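Local coordinates for protein antitoxin RnlB (Escherichia coli, PDB 6Y2P) that acts as the labile antitoxin of a type II toxin-antitoxin system, inhibiting the endonuclease activity of its cognate toxin RnlA but not that of LsoA, at residues 16-21 against 96-101; 49-54 against 60-65. All blocks are in the same frame, centred on the assembly; numbering follows the deposited sequence.

Contact 1 (16-21 against 96-101); sequences VVMATG and FTLRNH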
ATOM      1  N   VAL C  16      28.983   0.792  26.106  1.00 97.05           N
ATOM      2  CA  VAL C  16      27.648   1.071  25.579  1.00 88.73           C
ATOM      3  C   VAL C  16      27.757   2.268  24.644  1.00 89.68           C
ATOM      4  O   VAL C  16      28.196   3.351  25.055  1.00102.52           O
ATOM      5  CB  VAL C  16      26.622   1.363  26.687  1.00 87.02           C
ATOM      6  CG1 VAL C  16      25.269   1.615  26.063  1.00 81.17           C
ATOM      7  CG2 VAL C  16      26.540   0.239  27.683  1.00 83.71           C
ATOM      8  N   VAL C  17      27.324   2.089  23.409  1.00 80.85           N
ATOM      9  CA  VAL C  17      27.475   3.064  22.341  1.00 77.91           C
ATOM     10  C   VAL C  17      26.091   3.521  21.934  1.00 82.69           C
ATOM     11  O   VAL C  17      25.264   2.708  21.504  1.00 88.49           O
ATOM     12  CB  VAL C  17      28.186   2.465  21.121  1.00 80.75           C
ATOM     13  CG1 VAL C  17      28.425   3.539  20.083  1.00 86.20           C
ATOM     14  CG2 VAL C  17      29.484   1.773  21.532  1.00 81.36           C
ATOM     15  N   MET C  18      25.850   4.813  22.028  1.00 81.47           N
ATOM     16  CA  MET C  18      24.565   5.404  21.711  1.00 73.13           C
ATOM     17  C   MET C  18      24.665   6.286  20.464  1.00 78.69           C
ATOM     18  O   MET C  18      25.620   7.050  20.310  1.00 85.00           O
ATOM     19  CB  MET C  18      24.112   6.228  22.891  1.00 75.40           C
ATOM     20  CG  MET C  18      22.939   7.073  22.602  1.00 88.54           C
ATOM     21  SD  MET C  18      22.277   7.525  24.189  1.00 92.88           S
ATOM     22  CE  MET C  18      21.644   9.157  23.878  1.00 86.17           C
ATOM     23  N   ALA C  19      23.687   6.184  19.573  1.00 72.03           N
ATOM     24  CA  ALA C  19      23.644   7.090  18.434  1.00 70.65           C
ATOM     25  C   ALA C  19      23.169   8.482  18.867  1.00 81.88           C
ATOM     26  O   ALA C  19      22.288   8.625  19.724  1.00 82.31           O
ATOM     27  CB  ALA C  19      22.737   6.538  17.338  1.00 60.52           C
ATOM     28  N   THR C  20      23.737   9.514  18.225  1.00 73.79           N
ATOM     29  CA  THR C  20      23.472  10.918  18.533  1.00 72.97           C
ATOM     30  C   THR C  20      22.646  11.653  17.476  1.00 68.33           C
ATOM     31  O   THR C  20      22.470  12.867  17.598  1.00 80.55           O
ATOM     32  CB  THR C  20      24.812  11.653  18.711  1.00 80.80           C
ATOM     33  OG1 THR C  20      25.551  11.592  17.479  1.00 83.43           O
ATOM     34  CG2 THR C  20      25.646  11.070  19.849  1.00 85.48           C
ATOM     35  N   GLY C  21      22.028  10.943  16.538  1.00 66.08           N
ATOM     36  CA  GLY C  21      21.300  11.571  15.443  1.00 67.25           C
ATOM     37  C   GLY C  21      20.774  10.509  14.493  1.00 62.18           C
ATOM     38  O   GLY C  21      20.770   9.329  14.834  1.00 55.98           O
ATOM     39  N   PHE C  96      18.849   9.367  30.620  1.00 97.97           N
ATOM     40  CA  PHE C  96      19.442  10.598  31.139  1.00103.75           C
ATOM     41  C   PHE C  96      20.277  11.299  30.077  1.00102.99           C
ATOM     42  O   PHE C  96      20.178  12.524  29.910  1.00104.38           O
ATOM     43  CB  PHE C  96      20.297  10.282  32.362  1.00102.66           C
ATOM     44  CG  PHE C  96      20.816  11.487  33.086  1.00106.79           C
ATOM     45  CD1 PHE C  96      19.949  12.426  33.609  1.00112.91           C
ATOM     46  CD2 PHE C  96      22.173  11.645  33.304  1.00108.94           C
ATOM     47  CE1 PHE C  96      20.425  13.520  34.312  1.00117.33           C
ATOM     48  CE2 PHE C  96      22.660  12.730  34.003  1.00112.29           C
ATOM     49  CZ  PHE C  96      21.788  13.673  34.507  1.00117.62           C
ATOM     50  N   THR C  97      21.086  10.530  29.331  1.00 93.41           N
ATOM     51  CA  THR C  97      21.948  11.137  28.322  1.00 90.49           C
ATOM     52  C   THR C  97      21.120  11.857  27.267  1.00 85.18           C
ATOM     53  O   THR C  97      21.444  12.985  26.874  1.00 86.46           O
ATOM     54  CB  THR C  97      22.865  10.068  27.704  1.00 83.48           C
ATOM     55  OG1 THR C  97      23.776   9.572  28.699  1.00 81.69           O
ATOM     56  CG2 THR C  97      23.665  10.634  26.533  1.00 76.73           C
ATOM     57  N   LEU C  98      19.996  11.257  26.866  1.00 87.97           N
ATOM     58  CA  LEU C  98      19.101  11.917  25.923  1.00 79.68           C
ATOM     59  C   LEU C  98      18.514  13.173  26.539  1.00 90.48           C
ATOM     60  O   LEU C  98      18.488  14.234  25.906  1.00 93.58           O
ATOM     61  CB  LEU C  98      17.960  10.979  25.529  1.00 70.58           C
ATOM     62  CG  LEU C  98      18.209   9.883  24.513  1.00 65.70           C
ATOM     63  CD1 LEU C  98      17.040   8.953  24.482  1.00 67.92           C
ATOM     64  CD2 LEU C  98      18.398  10.529  23.180  1.00 66.36           C
ATOM     65  N   ARG C  99      18.147  13.109  27.816  1.00 94.99           N
ATOM     66  CA  ARG C  99      17.481  14.268  28.378  1.00 96.52           C
ATOM     67  C   ARG C  99      18.435  15.436  28.551  1.00 98.10           C
ATOM     68  O   ARG C  99      17.988  16.584  28.517  1.00105.78           O
ATOM     69  CB  ARG C  99      16.830  13.896  29.711  1.00102.58           C
ATOM     70  CG  ARG C  99      15.334  13.625  29.563  1.00109.27           C
ATOM     71  CD  ARG C  99      14.590  13.688  30.876  1.00119.97           C
ATOM     72  NE  ARG C  99      14.452  12.362  31.474  1.00125.92           N
ATOM     73  CZ  ARG C  99      13.290  11.739  31.642  1.00129.22           C
ATOM     74  NH1 ARG C  99      12.163  12.324  31.250  1.00136.72           N
ATOM     75  NH2 ARG C  99      13.254  10.535  32.201  1.00123.96           N
ATOM     76  N   ASN C 100      19.739  15.178  28.617  1.00 95.29           N
ATOM     77  CA  ASN C 100      20.741  16.232  28.707  1.00 95.99           C
ATOM     78  C   ASN C 100      21.205  16.739  27.346  1.00 95.18           C
ATOM     79  O   ASN C 100      22.062  17.623  27.294  1.00100.73           O
ATOM     80  CB  ASN C 100      21.961  15.753  29.485  1.00103.88           C
ATOM     81  CG  ASN C 100      21.634  15.382  30.902  1.00123.17           C
ATOM     82  OD1 ASN C 100      20.580  15.745  31.406  1.00132.58           O
ATOM     83  ND2 ASN C 100      22.522  14.629  31.552  1.00127.13           N
ATOM     84  N   HIS C 101      20.717  16.163  26.255  1.00 89.84           N
ATOM     85  CA  HIS C 101      21.110  16.564  24.909  1.00 86.00           C
ATOM     86  C   HIS C 101      19.889  16.575  24.009  1.00 85.80           C
ATOM     87  O   HIS C 101      19.785  15.765  23.082  1.00 70.14           O
ATOM     88  CB  HIS C 101      22.129  15.585  24.333  1.00 84.59           C
ATOM     89  CG  HIS C 101      23.465  15.602  25.001  1.00 86.22           C
ATOM     90  ND1 HIS C 101      24.530  16.317  24.497  1.00 82.52           N
ATOM     91  CD2 HIS C 101      23.934  14.934  26.081  1.00 86.23           C
ATOM     92  CE1 HIS C 101      25.586  16.130  25.273  1.00 88.96           C
ATOM     93  NE2 HIS C 101      25.250  15.299  26.243  1.00 91.78           N
TER
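Met18 makes the whole of this contact from the strand side, its thioether end meeting Thr97 and Leu98 on the helix. The interaction is apolar throughout: no hydrogen bond joins 16-21 to 96-101, and the two segments bury 122 Å² between them. Even the nearest pair of CA atoms, Met18 CA and Thr97 CA, stands 9.1 Å apart, so a long side chain has to span the gap. Met18 does this with CG trans to the backbone N (chi1 170°) and chi2 also extended, the chain bending at its last torsion.

Toward Thr97 the approach is tip to tip, Met18 CE lying 3.6 Å from Thr97 CG2. Against Leu98 the methionine comes in at a slant, and Met18 CE is 3.6 Å from Leu98 CG, with CD2 of the same leucine equally near. Thr97 turns its methyl to the methionine while its OG1 hydrogen-bonds back to Lys93 O within the helix.

The contact is buried, packing strand 13-19 of the sheet against the C-terminal end of helix 88-99. Leu94, one turn earlier on that helix, Thr5 of strand 2-7 and Tyr104 of helix 102-106 also touch Met18.

Contact 2 (49-54 against 60-65); sequences LFDLLC and WNRFVT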
ATOM      1  N   LEU C  49      27.223  -3.218  23.600  1.00 87.76           N
ATOM      2  CA  LEU C  49      25.829  -2.880  23.358  1.00 85.79           C
ATOM      3  C   LEU C  49      25.729  -1.534  22.641  1.00 87.74           C
ATOM      4  O   LEU C  49      26.344  -0.553  23.069  1.00 98.10           O
ATOM      5  CB  LEU C  49      25.070  -2.842  24.680  1.00 82.04           C
ATOM      6  CG  LEU C  49      23.656  -2.278  24.579  1.00 78.36           C
ATOM      7  CD1 LEU C  49      22.875  -3.154  23.643  1.00 79.18           C
ATOM      8  CD2 LEU C  49      23.022  -2.213  25.986  1.00 78.76           C
ATOM      9  N   PHE C  50      24.945  -1.489  21.568  1.00 83.20           N
ATOM     10  CA  PHE C  50      24.640  -0.289  20.796  1.00 74.91           C
ATOM     11  C   PHE C  50      23.168   0.064  21.003  1.00 75.25           C
ATOM     12  O   PHE C  50      22.285  -0.790  20.792  1.00 77.74           O
ATOM     13  CB  PHE C  50      24.861  -0.510  19.288  1.00 72.04           C
ATOM     14  CG  PHE C  50      26.278  -0.403  18.841  1.00 73.52           C
ATOM     15  CD1 PHE C  50      27.107  -1.513  18.862  1.00 77.70           C
ATOM     16  CD2 PHE C  50      26.772   0.792  18.350  1.00 74.96           C
ATOM     17  CE1 PHE C  50      28.414  -1.427  18.431  1.00 82.76           C
ATOM     18  CE2 PHE C  50      28.087   0.904  17.922  1.00 77.56           C
ATOM     19  CZ  PHE C  50      28.914  -0.204  17.966  1.00 86.99           C
ATOM     20  N   ASP C  51      22.905   1.314  21.379  1.00 64.74           N
ATOM     21  CA  ASP C  51      21.553   1.878  21.376  1.00 67.66           C
ATOM     22  C   ASP C  51      21.359   2.736  20.119  1.00 74.51           C
ATOM     23  O   ASP C  51      21.983   3.789  19.977  1.00 87.96           O
ATOM     24  CB  ASP C  51      21.317   2.710  22.636  1.00 72.95           C
ATOM     25  CG  ASP C  51      19.981   3.431  22.621  1.00 75.01           C
ATOM     26  OD1 ASP C  51      19.186   3.238  21.666  1.00 71.10           O
ATOM     27  OD2 ASP C  51      19.703   4.162  23.582  1.00 76.27           O
ATOM     28  N   LEU C  52      20.489   2.312  19.206  1.00 67.76           N
ATOM     29  CA  LEU C  52      20.372   3.033  17.947  1.00 62.11           C
ATOM     30  C   LEU C  52      19.125   3.910  17.858  1.00 67.39           C
ATOM     31  O   LEU C  52      18.723   4.296  16.736  1.00 57.26           O
ATOM     32  CB  LEU C  52      20.413   2.043  16.787  1.00 55.82           C
ATOM     33  CG  LEU C  52      21.517   0.971  16.821  1.00 61.71           C
ATOM     34  CD1 LEU C  52      21.339  -0.066  15.694  1.00 58.94           C
ATOM     35  CD2 LEU C  52      22.889   1.610  16.686  1.00 67.21           C
ATOM     36  N   LEU C  53      18.566   4.310  19.013  1.00 63.10           N
ATOM     37  CA  LEU C  53      17.262   4.981  19.048  1.00 63.12           C
ATOM     38  C   LEU C  53      17.188   6.159  18.076  1.00 69.15           C
ATOM     39  O   LEU C  53      16.227   6.281  17.306  1.00 72.77           O
ATOM     40  CB  LEU C  53      16.947   5.461  20.461  1.00 64.71           C
ATOM     41  CG  LEU C  53      15.703   6.360  20.504  1.00 60.60           C
ATOM     42  CD1 LEU C  53      14.512   5.489  20.235  1.00 59.80           C
ATOM     43  CD2 LEU C  53      15.522   7.167  21.795  1.00 63.76           C
ATOM     44  N   CYS C  54      18.214   7.017  18.060  1.00 68.81           N
ATOM     45  CA  CYS C  54      18.098   8.202  17.222  1.00 68.64           C
ATOM     46  C   CYS C  54      18.281   7.901  15.736  1.00 67.94           C
ATOM     47  O   CYS C  54      17.810   8.677  14.895  1.00 58.22           O
ATOM     48  CB  CYS C  54      19.161   9.235  17.618  1.00 63.25           C
ATOM     49  SG  CYS C  54      18.936   9.991  19.281  1.00 72.70           S
ATOM     50  N   TRP C  60      11.941  -2.546  17.251  1.00 59.26           N
ATOM     51  CA  TRP C  60      12.319  -3.840  17.810  1.00 61.31           C
ATOM     52  C   TRP C  60      13.803  -4.145  17.643  1.00 67.08           C
ATOM     53  O   TRP C  60      14.312  -5.063  18.304  1.00 74.26           O
ATOM     54  CB  TRP C  60      11.478  -4.953  17.186  1.00 68.58           C
ATOM     55  CG  TRP C  60      11.516  -4.956  15.695  1.00 67.07           C
ATOM     56  CD1 TRP C  60      10.656  -4.312  14.841  1.00 67.29           C
ATOM     57  CD2 TRP C  60      12.478  -5.618  14.869  1.00 66.75           C
ATOM     58  NE1 TRP C  60      11.023  -4.550  13.529  1.00 68.34           N
ATOM     59  CE2 TRP C  60      12.140  -5.344  13.525  1.00 63.53           C
ATOM     60  CE3 TRP C  60      13.584  -6.427  15.135  1.00 69.44           C
ATOM     61  CZ2 TRP C  60      12.867  -5.844  12.468  1.00 67.48           C
ATOM     62  CZ3 TRP C  60      14.299  -6.931  14.075  1.00 71.55           C
ATOM     63  CH2 TRP C  60      13.943  -6.635  12.759  1.00 70.95           C
ATOM     64  N   ASN C  61      14.490  -3.453  16.736  1.00 65.43           N
ATOM     65  CA  ASN C  61      15.943  -3.562  16.585  1.00 72.07           C
ATOM     66  C   ASN C  61      16.638  -2.268  17.012  1.00 71.69           C
ATOM     67  O   ASN C  61      17.594  -1.807  16.381  1.00 72.06           O
ATOM     68  CB  ASN C  61      16.329  -3.938  15.155  1.00 65.49           C
ATOM     69  CG  ASN C  61      15.991  -2.855  14.159  1.00 57.86           C
ATOM     70  OD1 ASN C  61      15.254  -1.904  14.474  1.00 66.25           O
ATOM     71  ND2 ASN C  61      16.510  -2.998  12.931  1.00 50.38           N
ATOM     72  N   ARG C  62      16.147  -1.649  18.082  1.00 69.51           N
ATOM     73  CA  ARG C  62      16.804  -0.446  18.567  1.00 59.05           C
ATOM     74  C   ARG C  62      18.107  -0.781  19.280  1.00 64.79           C
ATOM     75  O   ARG C  62      19.089  -0.045  19.140  1.00 73.02           O
ATOM     76  CB  ARG C  62      15.862   0.331  19.487  1.00 53.19           C
ATOM     77  CG  ARG C  62      16.521   0.866  20.720  1.00 55.94           C
ATOM     78  CD  ARG C  62      15.656   1.848  21.405  1.00 57.59           C
ATOM     79  NE  ARG C  62      16.402   2.526  22.464  1.00 73.77           N
ATOM     80  CZ  ARG C  62      15.836   3.165  23.480  1.00 72.22           C
ATOM     81  NH1 ARG C  62      14.518   3.221  23.568  1.00 78.65           N
ATOM     82  NH2 ARG C  62      16.593   3.755  24.385  1.00 66.64           N
ATOM     83  N   PHE C  63      18.156  -1.911  19.975  1.00 66.41           N
ATOM     84  CA  PHE C  63      19.325  -2.332  20.734  1.00 73.21           C
ATOM     85  C   PHE C  63      19.986  -3.532  20.070  1.00 77.23           C
ATOM     86  O   PHE C  63      19.331  -4.549  19.820  1.00 77.59           O
ATOM     87  CB  PHE C  63      18.939  -2.716  22.153  1.00 68.83           C
ATOM     88  CG  PHE C  63      18.392  -1.594  22.976  1.00 76.53           C
ATOM     89  CD1 PHE C  63      19.241  -0.767  23.711  1.00 80.93           C
ATOM     90  CD2 PHE C  63      17.016  -1.404  23.086  1.00 75.28           C
ATOM     91  CE1 PHE C  63      18.718   0.242  24.525  1.00 83.14           C
ATOM     92  CE2 PHE C  63      16.496  -0.392  23.875  1.00 76.95           C
ATOM     93  CZ  PHE C  63      17.344   0.431  24.588  1.00 81.30           C
ATOM     94  N   VAL C  64      21.288  -3.436  19.829  1.00 75.66           N
ATOM     95  CA  VAL C  64      22.026  -4.497  19.152  1.00 69.08           C
ATOM     96  C   VAL C  64      23.361  -4.720  19.846  1.00 74.67           C
ATOM     97  O   VAL C  64      24.064  -3.753  20.162  1.00 80.60           O
ATOM     98  CB  VAL C  64      22.245  -4.129  17.671  1.00 66.78           C
ATOM     99  CG1 VAL C  64      23.205  -5.083  17.011  1.00 63.64           C
ATOM    100  CG2 VAL C  64      20.928  -4.122  16.941  1.00 59.83           C
ATOM    101  N   THR C  65      23.728  -5.986  20.062  1.00 74.52           N
ATOM    102  CA  THR C  65      25.058  -6.361  20.539  1.00 79.85           C
ATOM    103  C   THR C  65      25.970  -6.793  19.401  1.00 83.46           C
ATOM    104  O   THR C  65      25.529  -7.327  18.388  1.00 84.53           O
ATOM    105  CB  THR C  65      25.042  -7.510  21.539  1.00 93.67           C
ATOM    106  OG1 THR C  65      24.446  -8.678  20.922  1.00 99.89           O
ATOM    107  CG2 THR C  65      24.284  -7.147  22.766  1.00101.32           C
TER
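Strands 49-51 and 63-65 run antiparallel, their short axes 4.7 Å apart at closest approach and their directions 157° apart. They are neighbours in the mixed sheet, joined by a short connection carrying helix 53-56. Phe50 and Val64 form the hydrogen-bonded pair: Phe50 N donates to Val64 O at 2.8 Å, and Val64 N returns a bond to Phe50 O at 3.0 Å. Leu49-Thr65 and Asp51-Phe63 are the flanking non-hydrogen-bonded pairs. Beyond the strands, Leu52 N still reaches Arg62 O at 2.7 Å.

The polar centre is a two-pronged, side-on salt bridge. Asp51 swings CG away from its own N (chi1 174°), and Arg62, extended from CG to NE, reaches it. Arg62 NE meets Asp51 OD1 at 3.0 Å and Arg62 NH2 meets Asp51 OD2 at 3.2 Å, the carboxylate and guanidinium planes lying 25° apart. Asp51 OD1 also accepts from Leu53 N, at 2.9 Å and from the opposite face to Arg62 NE, closing an Asx turn where the chain leaves the strand for helix 53-56. Two donors thus grip one oxygen.

The guanidinium is sandwiched off-centre, with Leu53 CB over one face and Phe63 CZ over the other. Leu49 CD1 packs on Phe63 CB on the same side of the sheet as Asp51. Leu52 CD1, just past the strand, touches Val64 CG2 (4.3 Å); Val64 shares the other face with Phe50.

Strand 46-51 lies between 13-19 and 63-69, and strand 72-81 flanks the latter. Helix 88-99 packs on the Asp51-Phe63 face through Leu91 and Leu94; Leu26 touches Phe50 on the other face.

How the contacts relate
Both contacts are buried and belong to the same mixed sheet, but contact 2 is formed chiefly within it and contact 1 between it and a helix. Their centres are 12 Å apart, and they meet directly: neighbouring strands 13-19 and 46-51 are joined by probable hydrogen bonds from Val17 N to Leu49 O (2.8 Å) and from Asp51 N to Val17 O (2.7 Å). Helix 88-99 is common to both, its Leu98 also packing on Leu53. The chemistry follows the place: contact 1 is wholly apolar and small, whereas contact 2 buries 486 Å² and combines backbone bonding with a salt bridge.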